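Local coordinates for terminal uridylyltransferase 1 (PDB 5HZD), which adds uridines from UTP to the 3' ends of guide RNAs, ribosomal RNAs and some mRNAs during mitochondrial RNA editing in Trypanosoma brucei, at residues C95-R99 with V251-S257; V129-E135 with E363-N367; W139-E143 with S288-F292. All blocks are in the same frame, centred on the assembly; numbering follows the deposited sequence.

Interaction 1: residues C95-R99 with V251-S257; sequences CVVRR and VRAAMCS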
ATOM      1  N   CYS A  95       5.120   9.298 -19.193  1.00 13.47           N
ATOM      2  CA  CYS A  95       4.945   9.974 -20.491  0.56 13.87           C
ATOM      3  C   CYS A  95       3.803  10.956 -20.454  1.00 14.76           C
ATOM      4  O   CYS A  95       3.854  12.046 -21.040  1.00 18.61           O
ATOM      5  CB  CYS A  95       4.629   8.950 -21.569  0.56 14.02           C
ATOM      6  SG  CYS A  95       5.941   7.827 -21.980  0.56 17.79           S
ATOM      7  N   VAL A  96       2.730  10.550 -19.783  1.00 13.49           N
ATOM      8  CA  VAL A  96       1.555  11.404 -19.724  1.00 13.50           C
ATOM      9  C   VAL A  96       1.840  12.601 -18.826  1.00 13.49           C
ATOM     10  O   VAL A  96       1.614  13.764 -19.227  1.00 13.86           O
ATOM     11  CB  VAL A  96       0.338  10.635 -19.160  1.00 13.86           C
ATOM     12  CG1 VAL A  96      -0.861  11.598 -19.029  1.00 16.10           C
ATOM     13  CG2 VAL A  96      -0.004   9.452 -20.037  1.00 15.38           C
ATOM     14  N   VAL A  97       2.358  12.361 -17.610  1.00 13.21           N
ATOM     15  CA  VAL A  97       2.484  13.485 -16.683  1.00 13.55           C
ATOM     16  C   VAL A  97       3.559  14.476 -17.097  1.00 13.62           C
ATOM     17  O   VAL A  97       3.456  15.650 -16.739  1.00 14.14           O
ATOM     18  CB  VAL A  97       2.654  13.059 -15.224  1.00 17.84           C
ATOM     19  CG1 VAL A  97       1.528  12.093 -14.828  1.00 15.33           C
ATOM     20  CG2 VAL A  97       3.975  12.415 -15.034  1.00 16.78           C
ATOM     21  N   ARG A  98       4.562  14.043 -17.868  1.00 13.82           N
ATOM     22  CA  ARG A  98       5.552  15.023 -18.351  1.00 14.32           C
ATOM     23  C   ARG A  98       4.983  16.037 -19.316  1.00 14.65           C
ATOM     24  O   ARG A  98       5.578  17.078 -19.520  1.00 17.16           O
ATOM     25  CB  ARG A  98       6.773  14.324 -18.956  1.00 14.48           C
ATOM     26  CG  ARG A  98       7.623  13.684 -17.870  1.00 15.15           C
ATOM     27  CD  ARG A  98       8.882  13.030 -18.418  1.00 14.54           C
ATOM     28  NE  ARG A  98       9.726  14.087 -18.976  1.00 20.08           N
ATOM     29  CZ  ARG A  98      10.871  13.891 -19.618  1.00 21.56           C
ATOM     30  NH1 ARG A  98      11.552  14.940 -20.067  1.00 24.30           N
ATOM     31  NH2 ARG A  98      11.308  12.667 -19.839  1.00 22.39           N
ATOM     32  N   ARG A  99       3.837  15.769 -19.919  1.00 14.57           N
ATOM     33  CA  ARG A  99       3.201  16.787 -20.762  0.54 14.94           C
ATOM     34  C   ARG A  99       2.638  17.917 -19.901  1.00 14.97           C
ATOM     35  O   ARG A  99       2.577  19.061 -20.340  1.00 19.63           O
ATOM     36  CB  ARG A  99       2.112  16.170 -21.652  0.54 17.31           C
ATOM     37  CG  ARG A  99       1.138  17.162 -22.319  0.54 19.50           C
ATOM     38  CD  ARG A  99       1.735  17.963 -23.494  0.54 25.38           C
ATOM     39  NE  ARG A  99       2.675  17.204 -24.317  0.54 28.86           N
ATOM     40  CZ  ARG A  99       2.328  16.374 -25.297  0.54 31.58           C
ATOM     41  NH1 ARG A  99       1.046  16.167 -25.578  0.54 30.42           N
ATOM     42  NH2 ARG A  99       3.267  15.742 -25.991  0.54 33.09           N
ATOM     43  N   VAL A 251       1.998   4.393 -25.817  1.00 16.44           N
ATOM     44  CA  VAL A 251       1.533   5.539 -25.037  1.00 15.22           C
ATOM     45  C   VAL A 251       2.371   6.801 -25.322  1.00 18.07           C
ATOM     46  O   VAL A 251       1.837   7.897 -25.431  1.00 19.02           O
ATOM     47  CB  VAL A 251       1.507   5.192 -23.541  1.00 14.14           C
ATOM     48  CG1 VAL A 251       1.086   6.418 -22.721  1.00 17.40           C
ATOM     49  CG2 VAL A 251       0.554   4.012 -23.307  1.00 16.30           C
ATOM     50  N   ARG A 252       3.686   6.635 -25.446  1.00 17.85           N
ATOM     51  CA  ARG A 252       4.575   7.739 -25.776  1.00 17.53           C
ATOM     52  C   ARG A 252       4.151   8.355 -27.116  1.00 19.04           C
ATOM     53  O   ARG A 252       4.094   9.593 -27.234  1.00 19.11           O
ATOM     54  CB  ARG A 252       6.042   7.254 -25.736  1.00 19.81           C
ATOM     55  CG  ARG A 252       7.108   8.367 -25.775  1.00 31.71           C
ATOM     56  CD  ARG A 252       8.537   7.801 -25.536  1.00 29.62           C
ATOM     57  NE  ARG A 252       8.722   7.350 -24.154  1.00 37.06           N
ATOM     58  CZ  ARG A 252       9.049   6.113 -23.787  1.00 40.37           C
ATOM     59  NH1 ARG A 252       9.260   5.167 -24.698  1.00 42.41           N
ATOM     60  NH2 ARG A 252       9.185   5.824 -22.494  1.00 38.51           N
ATOM     61  N   ALA A 253       3.799   7.523 -28.098  1.00 18.21           N
ATOM     62  CA  ALA A 253       3.295   8.023 -29.389  1.00 23.51           C
ATOM     63  C   ALA A 253       1.955   8.753 -29.261  1.00 21.36           C
ATOM     64  O   ALA A 253       1.743   9.787 -29.890  1.00 20.77           O
ATOM     65  CB  ALA A 253       3.190   6.887 -30.420  1.00 19.89           C
ATOM     66  N   ALA A 254       1.035   8.220 -28.465  1.00 16.88           N
ATOM     67  CA  ALA A 254      -0.277   8.871 -28.265  1.00 15.84           C
ATOM     68  C   ALA A 254      -0.159  10.209 -27.542  1.00 17.75           C
ATOM     69  O   ALA A 254      -1.053  11.065 -27.642  1.00 20.99           O
ATOM     70  CB  ALA A 254      -1.198   7.939 -27.498  1.00 16.69           C
ATOM     71  N   MET A 255       0.963  10.417 -26.864  1.00 18.16           N
ATOM     72  CA  MET A 255       1.232  11.699 -26.194  1.00 18.01           C
ATOM     73  C   MET A 255       1.922  12.725 -27.081  1.00 24.19           C
ATOM     74  O   MET A 255       2.211  13.827 -26.624  1.00 25.41           O
ATOM     75  CB  MET A 255       2.034  11.488 -24.902  1.00 20.97           C
ATOM     76  CG  MET A 255       1.245  10.805 -23.780  1.00 19.45           C
ATOM     77  SD  MET A 255      -0.291  11.668 -23.373  1.00 20.89           S
ATOM     78  CE  MET A 255       0.397  13.263 -22.924  1.00 17.68           C
ATOM     79  N   CYS A 256       2.192  12.389 -28.343  1.00 23.89           N
ATOM     80  CA  CYS A 256       2.865  13.356 -29.213  1.00 25.76           C
ATOM     81  C   CYS A 256       1.940  14.542 -29.466  1.00 25.40           C
ATOM     82  O   CYS A 256       0.728  14.473 -29.246  1.00 23.02           O
ATOM     83  CB  CYS A 256       3.347  12.726 -30.531  1.00 23.29           C
ATOM     84  SG  CYS A 256       2.057  12.508 -31.773  1.00 24.09           S
ATOM     85  N   SER A 257       2.509  15.660 -29.888  1.00 26.67           N
ATOM     86  CA  SER A 257       1.657  16.780 -30.235  1.00 29.03           C
ATOM     87  C   SER A 257       1.880  17.156 -31.690  1.00 27.66           C
ATOM     88  O   SER A 257       2.801  17.914 -32.022  1.00 28.32           O
ATOM     89  CB  SER A 257       1.856  17.965 -29.282  1.00 40.65           C
ATOM     90  OG  SER A 257       3.196  18.045 -28.844  1.00 49.49           O
TER
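Met255 turns back on itself at both chi2 (-55°) and chi3 (-59°), which carries its CE away from its own backbone and over the turn of helix between Val96 and Arg99. With chi1 at -70°, its CG runs beside Cys95 O and Val96 CA. The hooked chain lies at about a right angle to Val96: Met255 SD is 4.0 Å from Val96 CG2, while the methyl Met255 CE comes within 3.9 Å of Val96 CA. The same CE reaches the aliphatic base of Arg99, 3.6 Å from Arg99 CB. Next to the methionine, Val96 CG2 also meets Val251 CG1 at 4.2 Å, one turn earlier, on helix 247-254.

These residues sit where the end of helix 80-100 of the palm region, where Val96 packs on Leu153 and Leu154 of helix 143-156, meets the last turn of helix 247-254. The latter belongs to the part of the chain that carries the four-stranded antiparallel sheet with strand 198-203, inserted in the sequence between strands 174-177 and 285-288, which are neighbours in the palm sheet. Met255 also touches Val157, just past helix 143-156, and is buried at this junction.

Toward the surface two arginines flank the contact. At the N-terminal end of 95-99, Cys95 SG, in the conformer given, one of two modelled, lies 3.6 Å from Arg252 NE, alongside the arginine chain and oblique to its guanidinium. One of two modelled conformers of Arg99 brings its guanidinium near the Met255 carbonyl and Ser257 OG, a placement that is doubtful.

Interaction 2: residues V129-E135 with E363-N367; sequences VDVDAME and ESLVN
Helix 131-135, the short helix that follows palm strand 124-129, is braced here against the loop between helices 336-349 and 385-409. Asp130 caps its first turn: OD1 accepts from Ala133 N at 3.0 Å, met from well above the carboxylate plane.

Leu365 is the apolar piece that the loop lends to the contact. Its CB lies 3.9 Å from Val131 CG2, and Leu365 CD1 meets Met134 SD at 4.0 Å and, beside it, Val129 CG1, with all three side chains crossing the leucine at about a right angle. Phe107 of strand 105-109 and Ile294 of helix 292-304 also pack on Leu365, burying it. In the conformer modelled here, one of two, the extended Met134 chain (chi1 169°, chi2 170°) would carry CE past the leucine to the backbone of Glu363.

Glu135 forms the polar rim. A bend at chi2 (-69°) folds its carboxylate back over the loop, where OE2 accepts from Ser364 OG at 2.8 Å, again from above the carboxylate plane. OE2 takes a second bond from a water that in turn accepts from Leu365 N, so this one oxygen ties both a side chain and the backbone of the loop. Ser364 OG accepts from Val366 N at 3.2 Å, an ST turn that fixes the hydroxyl while it donates to the glutamate. Val366 CG2 then lies across the glutamate chain, 3.7 Å from Glu135 CG.

Glu363 lies beside Arg295, a UTP-binding residue, so the contact joins palm and loop near the UTP site, consistent with the cleft of a DNA polymerase beta-like nucleotidyltransferase.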
ATOM      1  N   VAL A 129       6.353  13.484  -8.710  1.00 12.59           N
ATOM      2  CA  VAL A 129       7.179  14.434  -7.981  1.00 12.81           C
ATOM      3  C   VAL A 129       8.273  14.980  -8.891  1.00 13.24           C
ATOM      4  O   VAL A 129       8.941  14.208  -9.616  1.00 13.94           O
ATOM      5  CB  VAL A 129       7.896  13.749  -6.776  1.00 13.05           C
ATOM      6  CG1 VAL A 129       8.760  14.772  -6.005  1.00 16.06           C
ATOM      7  CG2 VAL A 129       6.858  13.099  -5.846  1.00 15.02           C
ATOM      8  N   ASP A 130       8.451  16.301  -8.828  1.00 13.77           N
ATOM      9  CA  ASP A 130       9.591  17.010  -9.404  1.00 16.91           C
ATOM     10  C   ASP A 130      10.578  17.159  -8.260  1.00 16.60           C
ATOM     11  O   ASP A 130      10.373  17.979  -7.346  1.00 17.51           O
ATOM     12  CB  ASP A 130       9.109  18.385  -9.905  1.00 17.53           C
ATOM     13  CG  ASP A 130      10.237  19.305 -10.397  1.00 18.91           C
ATOM     14  OD1 ASP A 130      11.435  19.090 -10.092  1.00 18.55           O
ATOM     15  OD2 ASP A 130       9.914  20.330 -11.057  1.00 20.39           O
ATOM     16  N   VAL A 131      11.647  16.375  -8.335  1.00 15.92           N
ATOM     17  CA  VAL A 131      12.622  16.285  -7.243  1.00 15.69           C
ATOM     18  C   VAL A 131      13.359  17.604  -7.012  1.00 17.88           C
ATOM     19  O   VAL A 131      13.508  18.015  -5.852  1.00 17.35           O
ATOM     20  CB  VAL A 131      13.577  15.126  -7.476  1.00 17.52           C
ATOM     21  CG1 VAL A 131      14.733  15.133  -6.442  1.00 20.84           C
ATOM     22  CG2 VAL A 131      12.800  13.817  -7.391  1.00 20.25           C
ATOM     23  N   ASP A 132      13.793  18.274  -8.080  1.00 19.78           N
ATOM     24  CA  ASP A 132      14.398  19.602  -7.966  1.00 22.84           C
ATOM     25  C   ASP A 132      13.470  20.538  -7.193  1.00 20.03           C
ATOM     26  O   ASP A 132      13.906  21.244  -6.273  1.00 22.02           O
ATOM     27  CB  ASP A 132      14.648  20.216  -9.349  1.00 25.87           C
ATOM     28  CG  ASP A 132      15.843  19.625 -10.048  1.00 30.63           C
ATOM     29  OD1 ASP A 132      16.572  18.837  -9.410  1.00 28.82           O
ATOM     30  OD2 ASP A 132      16.070  19.972 -11.237  1.00 36.78           O
ATOM     31  N   ALA A 133      12.189  20.545  -7.566  1.00 16.65           N
ATOM     32  CA  ALA A 133      11.242  21.454  -6.923  1.00 17.89           C
ATOM     33  C   ALA A 133      11.044  21.088  -5.460  1.00 17.77           C
ATOM     34  O   ALA A 133      10.994  21.983  -4.604  1.00 20.10           O
ATOM     35  CB  ALA A 133       9.901  21.453  -7.648  1.00 19.87           C
ATOM     36  N   MET A 134      10.962  19.792  -5.172  1.00 16.44           N
ATOM     37  CA  MET A 134      10.811  19.333  -3.800  0.54 16.07           C
ATOM     38  C   MET A 134      11.984  19.834  -2.962  1.00 19.78           C
ATOM     39  O   MET A 134      11.808  20.295  -1.834  1.00 22.44           O
ATOM     40  CB  MET A 134      10.756  17.810  -3.752  0.54 16.73           C
ATOM     41  CG  MET A 134      10.859  17.235  -2.355  0.54 19.44           C
ATOM     42  SD  MET A 134      10.494  15.487  -2.421  0.54 18.04           S
ATOM     43  CE  MET A 134      11.046  14.902  -0.811  0.54 22.03           C
ATOM     44  N   GLU A 135      13.189  19.769  -3.531  1.00 20.25           N
ATOM     45  CA  GLU A 135      14.379  20.229  -2.813  1.00 21.49           C
ATOM     46  C   GLU A 135      14.352  21.733  -2.514  1.00 25.20           C
ATOM     47  O   GLU A 135      14.881  22.171  -1.478  1.00 27.66           O
ATOM     48  CB  GLU A 135      15.652  19.813  -3.548  1.00 22.41           C
ATOM     49  CG  GLU A 135      15.847  18.273  -3.545  1.00 19.46           C
ATOM     50  CD  GLU A 135      16.172  17.736  -2.164  1.00 30.84           C
ATOM     51  OE1 GLU A 135      17.172  18.205  -1.575  1.00 36.83           O
ATOM     52  OE2 GLU A 135      15.437  16.858  -1.662  1.00 30.92           O
ATOM     53  N   GLU A 363      14.763  11.453   3.421  1.00 18.61           N
ATOM     54  CA  GLU A 363      13.575  12.149   2.979  1.00 17.91           C
ATOM     55  C   GLU A 363      13.793  12.616   1.526  1.00 20.19           C
ATOM     56  O   GLU A 363      12.870  12.577   0.691  1.00 21.38           O
ATOM     57  CB  GLU A 363      13.312  13.381   3.873  1.00 24.31           C
ATOM     58  CG  GLU A 363      12.093  14.186   3.387  1.00 31.30           C
ATOM     59  CD  GLU A 363      11.778  15.400   4.241  1.00 40.00           C
ATOM     60  OE1 GLU A 363      12.326  15.511   5.355  1.00 42.74           O
ATOM     61  OE2 GLU A 363      10.973  16.245   3.788  1.00 44.51           O
ATOM     62  N   SER A 364      15.024  13.018   1.232  1.00 20.43           N
ATOM     63  CA  SER A 364      15.355  13.530  -0.094  1.00 19.50           C
ATOM     64  C   SER A 364      15.332  12.408  -1.124  1.00 19.68           C
ATOM     65  O   SER A 364      15.779  11.284  -0.847  1.00 19.89           O
ATOM     66  CB  SER A 364      16.727  14.167  -0.103  1.00 22.44           C
ATOM     67  OG  SER A 364      17.053  14.622  -1.413  1.00 21.07           O
ATOM     68  N   LEU A 365      14.845  12.725  -2.320  1.00 15.07           N
ATOM     69  CA  LEU A 365      14.755  11.748  -3.404  1.00 15.59           C
ATOM     70  C   LEU A 365      15.865  11.970  -4.416  1.00 17.37           C
ATOM     71  O   LEU A 365      15.867  11.381  -5.499  1.00 17.12           O
ATOM     72  CB  LEU A 365      13.396  11.854  -4.083  1.00 15.33           C
ATOM     73  CG  LEU A 365      12.192  11.490  -3.215  1.00 12.95           C
ATOM     74  CD1 LEU A 365      10.905  11.863  -3.952  1.00 18.25           C
ATOM     75  CD2 LEU A 365      12.249   9.997  -2.920  1.00 14.06           C
ATOM     76  N   VAL A 366      16.818  12.832  -4.086  1.00 17.38           N
ATOM     77  CA  VAL A 366      17.932  13.110  -4.996  1.00 17.41           C
ATOM     78  C   VAL A 366      18.703  11.851  -5.428  1.00 18.55           C
ATOM     79  O   VAL A 366      19.041  11.679  -6.611  1.00 22.00           O
ATOM     80  CB  VAL A 366      18.892  14.150  -4.393  1.00 21.51           C
ATOM     81  CG1 VAL A 366      20.180  14.214  -5.204  1.00 24.37           C
ATOM     82  CG2 VAL A 366      18.212  15.514  -4.345  1.00 21.34           C
ATOM     83  N   ASN A 367      18.945  10.934  -4.507  1.00 19.59           N
ATOM     84  CA  ASN A 367      19.729   9.749  -4.903  1.00 24.53           C
ATOM     85  C   ASN A 367      18.880   8.532  -5.247  1.00 24.89           C
ATOM     86  O   ASN A 367      19.373   7.396  -5.275  1.00 27.79           O
ATOM     87  CB  ASN A 367      20.736   9.389  -3.821  1.00 25.19           C
ATOM     88  CG  ASN A 367      21.746  10.509  -3.583  1.00 29.64           C
ATOM     89  OD1 ASN A 367      22.210  11.155  -4.523  1.00 35.66           O
ATOM     90  ND2 ASN A 367      22.059  10.760  -2.320  1.00 34.63           N
TER
HETATM   91  O   HOH W   1      13.626  15.159  -2.928  1.00 21.00           O

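Interaction 3: residues W139-E143 with S288-F292; sequences WPPLE and SFRAF
Both segments are loops at their closest approach, Pro140 to Phe289, with 6.0 Å between their CA atoms. The peptide bond between Trp139 and Pro140 is cis; Leu142 is the N-cap of helix 143-156 and Glu143 its first residue. The partner segment leaves the end of palm strand 285-288 and leads into helix 292-304.

Pro140 CB packs on Phe289 CB at 3.9 Å, and the Phe289 ring reaches on to Ala146, Val147 and Ile150 of helix 143-156. Beside the proline, Trp139 turns the edge of its indole to the Phe289 carbonyl: NE1 gives a weak, bent bond to Phe289 O at 2.9 Å, and also a weak one to Val128 O, so it is shared between two backbone oxygens. Pro140 CB and Pro141 CD lie over one face of the indole.

Glu143 and Arg290 make the salt bridge of the contact. The arginine is straight from CG to NE, chi2 -174° and chi3 -173°, and offers its guanidinium side-on: NE donates to Glu143 OE2 at 2.8 Å and NH2 to Glu143 OE1 at 3.0 Å. Both oxygens use their syn lone pairs and both lie close to the guanidinium plane, although the carboxylate is tilted 34° from it. The two bonds restrain rotation of the arginine head. A water donates to Glu143 OE2 and accepts from Phe289 N, so the same carboxylate oxygen also holds the backbone before Arg290.

Arg290 lies close to Arg171, a probable RNA-binding residue, and just ahead of the UTP-binding run that begins at Gly293: the position is consistent with the rim of the catalytic cleft of a nucleotidyltransferase palm.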
ATOM      1  N   TRP A 139       7.213  21.772  -3.894  1.00 19.12           N
ATOM      2  CA  TRP A 139       6.445  20.647  -4.428  1.00 17.96           C
ATOM      3  C   TRP A 139       5.574  20.101  -3.308  1.00 20.50           C
ATOM      4  O   TRP A 139       6.033  19.991  -2.166  1.00 23.31           O
ATOM      5  CB  TRP A 139       7.352  19.518  -4.977  1.00 17.84           C
ATOM      6  CG  TRP A 139       6.559  18.571  -5.824  1.00 15.87           C
ATOM      7  CD1 TRP A 139       5.952  17.412  -5.415  1.00 15.59           C
ATOM      8  CD2 TRP A 139       6.179  18.758  -7.196  1.00 14.96           C
ATOM      9  NE1 TRP A 139       5.243  16.849  -6.460  1.00 14.08           N
ATOM     10  CE2 TRP A 139       5.375  17.659  -7.562  1.00 14.19           C
ATOM     11  CE3 TRP A 139       6.456  19.745  -8.156  1.00 18.04           C
ATOM     12  CZ2 TRP A 139       4.834  17.520  -8.841  1.00 15.42           C
ATOM     13  CZ3 TRP A 139       5.919  19.615  -9.420  1.00 16.59           C
ATOM     14  CH2 TRP A 139       5.119  18.493  -9.757  1.00 15.45           C
ATOM     15  N   PRO A 140       4.308  19.774  -3.605  1.00 19.83           N
ATOM     16  CA  PRO A 140       3.608  19.828  -4.887  1.00 17.74           C
ATOM     17  C   PRO A 140       3.044  21.199  -5.221  1.00 14.56           C
ATOM     18  O   PRO A 140       2.877  22.059  -4.324  1.00 17.33           O
ATOM     19  CB  PRO A 140       2.461  18.826  -4.692  1.00 18.14           C
ATOM     20  CG  PRO A 140       2.151  18.937  -3.233  1.00 19.62           C
ATOM     21  CD  PRO A 140       3.497  19.130  -2.556  1.00 18.21           C
ATOM     22  N   PRO A 141       2.735  21.416  -6.511  1.00 16.52           N
ATOM     23  CA  PRO A 141       1.979  22.610  -6.869  1.00 16.32           C
ATOM     24  C   PRO A 141       0.549  22.417  -6.390  1.00 17.21           C
ATOM     25  O   PRO A 141       0.257  21.357  -5.845  1.00 20.38           O
ATOM     26  CB  PRO A 141       2.034  22.609  -8.401  1.00 15.64           C
ATOM     27  CG  PRO A 141       2.122  21.153  -8.776  1.00 19.16           C
ATOM     28  CD  PRO A 141       2.872  20.468  -7.640  1.00 17.15           C
ATOM     29  N   LEU A 142      -0.333  23.386  -6.608  1.00 17.15           N
ATOM     30  CA  LEU A 142      -1.675  23.252  -6.035  1.00 18.68           C
ATOM     31  C   LEU A 142      -2.338  21.985  -6.532  1.00 16.22           C
ATOM     32  O   LEU A 142      -2.529  21.774  -7.744  1.00 15.93           O
ATOM     33  CB  LEU A 142      -2.508  24.484  -6.340  1.00 20.49           C
ATOM     34  CG  LEU A 142      -2.146  25.638  -5.378  1.00 28.42           C
ATOM     35  CD1 LEU A 142      -2.887  26.858  -5.723  1.00 29.90           C
ATOM     36  CD2 LEU A 142      -2.443  25.280  -3.920  1.00 33.17           C
ATOM     37  N   GLU A 143      -2.623  21.091  -5.595  1.00 15.23           N
ATOM     38  CA  GLU A 143      -2.955  19.735  -5.980  1.00 15.98           C
ATOM     39  C   GLU A 143      -4.319  19.571  -6.621  1.00 14.04           C
ATOM     40  O   GLU A 143      -4.486  18.671  -7.440  1.00 13.41           O
ATOM     41  CB  GLU A 143      -2.792  18.775  -4.791  1.00 17.00           C
ATOM     42  CG  GLU A 143      -1.343  18.540  -4.402  1.00 19.34           C
ATOM     43  CD  GLU A 143      -1.248  18.026  -2.975  1.00 20.19           C
ATOM     44  OE1 GLU A 143      -1.512  18.834  -2.046  1.00 23.70           O
ATOM     45  OE2 GLU A 143      -0.915  16.844  -2.799  1.00 19.97           O
ATOM     46  N   SER A 288      -0.973  10.310  -6.765  1.00 11.16           N
ATOM     47  CA  SER A 288      -0.830  11.415  -5.833  1.00 11.82           C
ATOM     48  C   SER A 288       0.433  12.184  -6.138  1.00 12.14           C
ATOM     49  O   SER A 288       1.211  11.790  -7.025  1.00 13.06           O
ATOM     50  CB  SER A 288      -0.774  10.878  -4.399  1.00 15.91           C
ATOM     51  OG  SER A 288       0.283   9.921  -4.266  1.00 17.89           O
ATOM     52  N   PHE A 289       0.637  13.281  -5.403  1.00 15.24           N
ATOM     53  CA  PHE A 289       1.688  14.232  -5.753  1.00 13.89           C
ATOM     54  C   PHE A 289       2.689  14.466  -4.637  1.00 15.53           C
ATOM     55  O   PHE A 289       3.526  15.378  -4.713  1.00 15.95           O
ATOM     56  CB  PHE A 289       1.054  15.560  -6.189  1.00 15.85           C
ATOM     57  CG  PHE A 289       0.172  15.425  -7.388  1.00 15.90           C
ATOM     58  CD1 PHE A 289       0.718  15.456  -8.666  1.00 13.67           C
ATOM     59  CD2 PHE A 289      -1.200  15.207  -7.243  1.00 15.74           C
ATOM     60  CE1 PHE A 289      -0.069  15.318  -9.794  1.00 15.53           C
ATOM     61  CE2 PHE A 289      -1.993  15.055  -8.363  1.00 18.10           C
ATOM     62  CZ  PHE A 289      -1.437  15.104  -9.635  1.00 18.52           C
ATOM     63  N   ARG A 290       2.591  13.650  -3.592  1.00 19.09           N
ATOM     64  CA  ARG A 290       3.470  13.807  -2.439  1.00 16.43           C
ATOM     65  C   ARG A 290       4.463  12.672  -2.292  1.00 16.12           C
ATOM     66  O   ARG A 290       4.257  11.575  -2.801  1.00 18.69           O
ATOM     67  CB  ARG A 290       2.618  13.895  -1.166  1.00 18.36           C
ATOM     68  CG  ARG A 290       1.586  15.022  -1.256  1.00 19.33           C
ATOM     69  CD  ARG A 290       0.825  15.215   0.044  1.00 19.76           C
ATOM     70  NE  ARG A 290      -0.248  16.189  -0.146  1.00 21.82           N
ATOM     71  CZ  ARG A 290      -1.049  16.598   0.833  1.00 27.09           C
ATOM     72  NH1 ARG A 290      -0.896  16.104   2.055  1.00 30.25           N
ATOM     73  NH2 ARG A 290      -1.999  17.490   0.589  1.00 26.48           N
ATOM     74  N   ALA A 291       5.547  12.925  -1.570  1.00 19.48           N
ATOM     75  CA  ALA A 291       6.627  11.943  -1.458  1.00 18.71           C
ATOM     76  C   ALA A 291       6.556  11.067  -0.217  1.00 16.96           C
ATOM     77  O   ALA A 291       7.265  10.062  -0.140  1.00 18.31           O
ATOM     78  CB  ALA A 291       7.980  12.640  -1.518  1.00 21.40           C
ATOM     79  N   PHE A 292       5.712  11.405   0.759  1.00 18.07           N
ATOM     80  CA  PHE A 292       5.782  10.710   2.044  0.53 19.12           C
ATOM     81  C   PHE A 292       5.591   9.195   1.951  1.00 19.15           C
ATOM     82  O   PHE A 292       6.256   8.450   2.675  1.00 17.40           O
ATOM     83  CB  PHE A 292       4.831  11.339   3.084  0.53 19.29           C
ATOM     84  CG  PHE A 292       3.382  10.955   2.913  0.53 20.57           C
ATOM     85  CD1 PHE A 292       2.852   9.878   3.600  0.53 21.50           C
ATOM     86  CD2 PHE A 292       2.539  11.706   2.099  0.53 21.37           C
ATOM     87  CE1 PHE A 292       1.523   9.524   3.454  0.53 24.71           C
ATOM     88  CE2 PHE A 292       1.197  11.366   1.962  0.53 19.89           C
ATOM     89  CZ  PHE A 292       0.697  10.267   2.636  0.53 22.23           C
TER
HETATM   90  O   HOH W   2      -1.472  14.325  -3.774  1.00 20.48           O

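How the interactions relate
All three contacts involve the palm. Their first segments come in the order 95-99, 129-135, 139-143, but the later ones run 251-257, 288-292, 363-367, so interaction 3 is nested within the loop closed by interaction 2, while interaction 1 crosses both. Interactions 2 and 3 touch, with centres 11 Å apart: the Trp139 indole packs on Val129 and Asp130, and Ala291 meets Met134. Interaction 3 links two loops of the palm, interaction 2 ties it to the 363-367 loop, and both lie near UTP-binding residues. Interaction 1 lies 23 and 21 Å from the centres of interactions 2 and 3, on the flank where the inserted antiparallel-sheet region joins the palm, away from the annotated sites.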